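Local coordinates for Ketoacyl_synth_N domain-containing protein (Photorhabdus luminescens subsp. laumondii, PDB 6SMO), which is a beta-ketoacyl synthase family protein that probably takes part in acyl-chain extension alongside a ketosynthase-like partner and binds a polyketide-like chain, at residues Ala22-Val27 and Ala325-Ser330; Ser44-Leu49 and Leu193-Leu198. All coordinates share one frame; numbering follows the deposited sequence.

Interaction 1. Residues Ala22-Val27 and Ala325-Ser330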
# COMPACT_ATOMS: atom_id res chain seq x y z
N ALA C 22 5.89 -15.77 -26.18
CA ALA C 22 4.82 -16.80 -26.25
C ALA C 22 3.44 -16.12 -26.24
O ALA C 22 2.55 -16.59 -26.99
CB ALA C 22 4.96 -17.77 -25.10
N ILE C 23 3.27 -15.07 -25.44
CA ILE C 23 2.00 -14.29 -25.31
C ILE C 23 1.76 -13.51 -26.60
O ILE C 23 0.64 -13.58 -27.14
CB ILE C 23 2.02 -13.37 -24.07
CG1 ILE C 23 2.16 -14.16 -22.77
CG2 ILE C 23 0.79 -12.47 -24.04
CD1 ILE C 23 2.69 -13.35 -21.60
N LYS C 24 2.79 -12.79 -27.08
CA LYS C 24 2.70 -11.88 -28.26
C LYS C 24 2.35 -12.68 -29.52
O LYS C 24 1.53 -12.18 -30.32
CB LYS C 24 4.01 -11.11 -28.46
CG LYS C 24 3.91 -9.92 -29.40
CD LYS C 24 5.14 -9.03 -29.41
CE LYS C 24 6.27 -9.58 -30.26
NZ LYS C 24 6.04 -9.31 -31.70
N SER C 25 2.93 -13.87 -29.68
CA SER C 25 2.71 -14.78 -30.84
C SER C 25 1.27 -15.30 -30.85
O SER C 25 0.72 -15.51 -31.95
CB SER C 25 3.70 -15.92 -30.85
OG SER C 25 3.60 -16.69 -29.66
N LYS C 26 0.67 -15.50 -29.66
CA LYS C 26 -0.69 -16.07 -29.49
C LYS C 26 -1.74 -15.00 -29.83
O LYS C 26 -2.68 -15.32 -30.58
CB LYS C 26 -0.89 -16.60 -28.07
CG LYS C 26 -2.09 -17.52 -27.89
CD LYS C 26 -1.86 -18.92 -28.41
CE LYS C 26 -3.05 -19.83 -28.21
NZ LYS C 26 -2.78 -21.21 -28.69
N VAL C 27 -1.60 -13.78 -29.29
CA VAL C 27 -2.59 -12.68 -29.43
C VAL C 27 -2.65 -12.23 -30.90
O VAL C 27 -3.77 -11.91 -31.36
CB VAL C 27 -2.30 -11.49 -28.49
CG1 VAL C 27 -2.45 -11.89 -27.03
CG2 VAL C 27 -0.94 -10.86 -28.73
N ALA C 325 2.96 -3.70 -26.24
CA ALA C 325 3.15 -2.45 -27.02
C ALA C 325 4.64 -2.11 -27.12
O ALA C 325 5.07 -1.65 -28.19
CB ALA C 325 2.37 -1.32 -26.39
N SER C 326 5.40 -2.33 -26.04
CA SER C 326 6.87 -2.12 -25.96
C SER C 326 7.60 -3.09 -26.90
O SER C 326 8.57 -2.67 -27.54
CB SER C 326 7.37 -2.26 -24.54
OG SER C 326 6.79 -1.26 -23.70
N SER C 327 7.13 -4.35 -26.96
CA SER C 327 7.69 -5.42 -27.83
C SER C 327 7.42 -5.10 -29.31
O SER C 327 8.33 -5.33 -30.13
CB SER C 327 7.14 -6.77 -27.45
OG SER C 327 7.49 -7.11 -26.12
N PHE C 328 6.23 -4.60 -29.63
CA PHE C 328 5.80 -4.22 -31.00
C PHE C 328 6.68 -3.08 -31.53
O PHE C 328 7.12 -3.16 -32.69
CB PHE C 328 4.32 -3.83 -31.04
CG PHE C 328 3.36 -4.99 -31.20
CD1 PHE C 328 3.34 -5.73 -32.37
CD2 PHE C 328 2.47 -5.33 -30.19
CE1 PHE C 328 2.46 -6.79 -32.53
CE2 PHE C 328 1.59 -6.39 -30.35
CZ PHE C 328 1.59 -7.12 -31.51
N LEU C 329 6.93 -2.06 -30.70
CA LEU C 329 7.66 -0.82 -31.09
C LEU C 329 9.18 -1.07 -31.15
O LEU C 329 9.88 -0.21 -31.73
CB LEU C 329 7.35 0.29 -30.08
CG LEU C 329 5.94 0.88 -30.16
CD1 LEU C 329 5.62 1.70 -28.92
CD2 LEU C 329 5.77 1.73 -31.42
N SER C 330 9.66 -2.19 -30.60
CA SER C 330 11.11 -2.56 -30.55
C SER C 330 11.51 -3.32 -31.82
O SER C 330 12.22 -4.34 -31.69
CB SER C 330 11.41 -3.35 -29.31
OG SER C 330 10.79 -4.62 -29.34
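The phenyl ring of F328 is the flat group here, and K24 spans one of its faces. CG of K24 lies over that face, 4.2 Å from CZ of F328, and further along the same chain NZ of K24 stands on the same side, 4.8 Å from the ring centroid and 27° off its normal. The ammonium is thus displaced from the ring axis, an off-centre cation-pi contact. It gets there because the lysine starts extended and then bends at chi3 (80°) and again at chi4 (79°), which curls NZ back over the ring. The outside of that curl rests on the neighbouring serine: CD of K24 comes 3.6 Å from CB of S327, an aliphatic contact, while OG of S327 turns back along its own helix to the carbonyl of V323.

NZ of K24 also makes a weak hydrogen bond to O of S332, just beyond helix 319-329, where the carbonyl-rich helix end may help attract a positive charge. OG of S330 donates to O of S327 at 2.7 Å, from above the carbonyl plane.

F328 further touches I352 of strand 351-356, and S327 touches V10 of strand 5-13. Helix 319-329 therefore packs on strands as well as on helix 20-31, an arrangement consistent with the layered alpha/beta architecture of the thiolase fold.

Interaction 2. Residues Ser44-Leu49 and Leu193-Leu198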
# COMPACT_ATOMS: atom_id res chain seq x y z
N SER C 44 -18.87 -16.50 -16.80
CA SER C 44 -17.41 -16.21 -16.95
C SER C 44 -16.60 -17.17 -16.06
O SER C 44 -17.11 -17.56 -15.00
CB SER C 44 -17.10 -14.77 -16.61
OG SER C 44 -17.90 -13.89 -17.39
N ILE C 45 -15.38 -17.51 -16.49
CA ILE C 45 -14.46 -18.46 -15.79
C ILE C 45 -13.13 -17.76 -15.49
O ILE C 45 -12.80 -16.78 -16.19
CB ILE C 45 -14.25 -19.75 -16.61
CG1 ILE C 45 -13.80 -19.46 -18.04
CG2 ILE C 45 -15.49 -20.62 -16.57
CD1 ILE C 45 -13.14 -20.63 -18.74
N ILE C 46 -12.41 -18.25 -14.47
CA ILE C 46 -11.03 -17.80 -14.10
C ILE C 46 -10.03 -18.73 -14.80
O ILE C 46 -9.98 -19.92 -14.44
CB ILE C 46 -10.84 -17.81 -12.57
CG1 ILE C 46 -11.99 -17.14 -11.82
CG2 ILE C 46 -9.49 -17.20 -12.19
CD1 ILE C 46 -12.29 -15.73 -12.27
N ARG C 47 -9.27 -18.20 -15.76
CA ARG C 47 -8.24 -18.95 -16.53
C ARG C 47 -6.94 -19.00 -15.71
O ARG C 47 -6.37 -17.92 -15.44
CB ARG C 47 -7.99 -18.30 -17.89
CG ARG C 47 -9.16 -18.42 -18.86
CD ARG C 47 -8.88 -17.72 -20.17
NE ARG C 47 -7.80 -18.35 -20.91
CZ ARG C 47 -7.23 -17.86 -22.01
NH1 ARG C 47 -6.24 -18.53 -22.59
NH2 ARG C 47 -7.63 -16.71 -22.52
N THR C 48 -6.51 -20.20 -15.33
CA THR C 48 -5.25 -20.47 -14.58
C THR C 48 -4.07 -20.49 -15.55
O THR C 48 -4.32 -20.53 -16.78
CB THR C 48 -5.34 -21.78 -13.79
OG1 THR C 48 -5.62 -22.84 -14.71
CG2 THR C 48 -6.41 -21.75 -12.72
N LEU C 49 -2.84 -20.47 -15.03
CA LEU C 49 -1.59 -20.62 -15.82
C LEU C 49 -1.41 -22.10 -16.17
O LEU C 49 -1.79 -22.96 -15.35
CB LEU C 49 -0.40 -20.10 -15.01
CG LEU C 49 -0.45 -18.64 -14.60
CD1 LEU C 49 0.76 -18.29 -13.73
CD2 LEU C 49 -0.51 -17.71 -15.80
N LEU C 193 -12.61 -17.81 -2.51
CA LEU C 193 -13.43 -16.63 -2.09
C LEU C 193 -13.63 -15.70 -3.29
O LEU C 193 -14.80 -15.39 -3.60
CB LEU C 193 -12.74 -15.90 -0.94
CG LEU C 193 -13.41 -14.61 -0.47
CD1 LEU C 193 -14.88 -14.83 -0.14
CD2 LEU C 193 -12.68 -14.01 0.72
N VAL C 194 -12.54 -15.26 -3.93
CA VAL C 194 -12.57 -14.30 -5.08
C VAL C 194 -13.01 -15.04 -6.35
O VAL C 194 -13.57 -14.37 -7.24
CB VAL C 194 -11.23 -13.57 -5.28
CG1 VAL C 194 -10.82 -12.80 -4.03
CG2 VAL C 194 -10.11 -14.51 -5.72
N LYS C 195 -12.76 -16.35 -6.45
CA LYS C 195 -13.14 -17.18 -7.62
C LYS C 195 -14.67 -17.22 -7.74
O LYS C 195 -15.18 -16.89 -8.83
CB LYS C 195 -12.57 -18.60 -7.52
CG LYS C 195 -12.64 -19.42 -8.80
CD LYS C 195 -11.89 -20.73 -8.75
CE LYS C 195 -12.70 -21.87 -8.17
NZ LYS C 195 -13.64 -22.44 -9.16
N ASN C 196 -15.36 -17.59 -6.66
CA ASN C 196 -16.84 -17.68 -6.59
C ASN C 196 -17.46 -16.28 -6.73
O ASN C 196 -18.57 -16.19 -7.28
CB ASN C 196 -17.31 -18.36 -5.30
CG ASN C 196 -17.07 -19.85 -5.29
OD1 ASN C 196 -17.60 -20.57 -6.13
ND2 ASN C 196 -16.29 -20.33 -4.33
N LEU C 197 -16.76 -15.24 -6.26
CA LEU C 197 -17.22 -13.83 -6.31
C LEU C 197 -17.28 -13.36 -7.77
O LEU C 197 -18.34 -12.87 -8.19
CB LEU C 197 -16.26 -12.95 -5.50
CG LEU C 197 -16.71 -11.50 -5.29
CD1 LEU C 197 -17.78 -11.41 -4.21
CD2 LEU C 197 -15.53 -10.61 -4.94
N LEU C 198 -16.17 -13.52 -8.52
CA LEU C 198 -16.02 -13.03 -9.92
C LEU C 198 -16.92 -13.84 -10.86
O LEU C 198 -17.39 -13.25 -11.86
CB LEU C 198 -14.56 -13.14 -10.35
CG LEU C 198 -13.57 -12.21 -9.63
CD1 LEU C 198 -12.17 -12.39 -10.18
CD2 LEU C 198 -14.00 -10.76 -9.73
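I46 reaches K195 and L198 because its CG1 stands beside the backbone N (chi1 -47°) and a second bend (chi2 -54°) carries CD1 onward to the helix. On the helix, K195 starts with its CG anti to the backbone N (chi1 -167°), which sets that methylene against the isoleucine.

The result is two separate touches by one branch. CG1 of I46 lies 3.8 Å from CG of K195, the two side chains meeting at a slant. CD1 of I46, the end of the branch, is 3.9 Å from CB of L198 and equally close to CD1 of that leucine, and here the side chains run at about a right angle. I46 thus bridges two residues separated by three positions, on the same side of helix 192-204. The backbones come close, the CA atoms of I46 and K195 being 6.8 Å apart.

Both members of the leucine-isoleucine pair also touch F218 of strand 218-229, and the short strand 46-47 runs parallel to that strand, joined to it by backbone hydrogen bonds of I45 and R47 with F218. R47 has salt bridges to D16 and D311. The partner chain also packs on this helix: L193 and L197 meet F165 of the PKS_KS domain-containing chain, and L198, besides meeting I46, touches Y162 of that chain. The helix therefore lies between this strand and the interface with the PKS_KS domain-containing chain.

Chemically, all the close approaches are carbon to carbon. K195 contributes only its aliphatic stem, its NZ making a long, weak ion pair with E199, so the contact rests on van der Waals packing of apolar groups rather than on directional bonds.

The centres of the two interactions lie 26 Å apart, and their nearest atoms about 7 Å, without touching. Along the chain the order is 22-27, 44-49, 193-198, 325-330, so interaction 2 is closed within the span that interaction 1 brackets; helix 20-31 and strand 46-47 are successive elements. The mixed sheet connects them: residues of interaction 1 rest on strand 5-13, which pairs antiparallel with strand 218-229, the parallel neighbour of strand 46-47. D16 offers a second connection, touched by K26 and salt-bridged to R47. Interaction 1 involves no other protein chain, so the sheet links a helix pair inside the chain to a strand whose covering helix, 192-204, packs on the PKS_KS domain-containing partner chain.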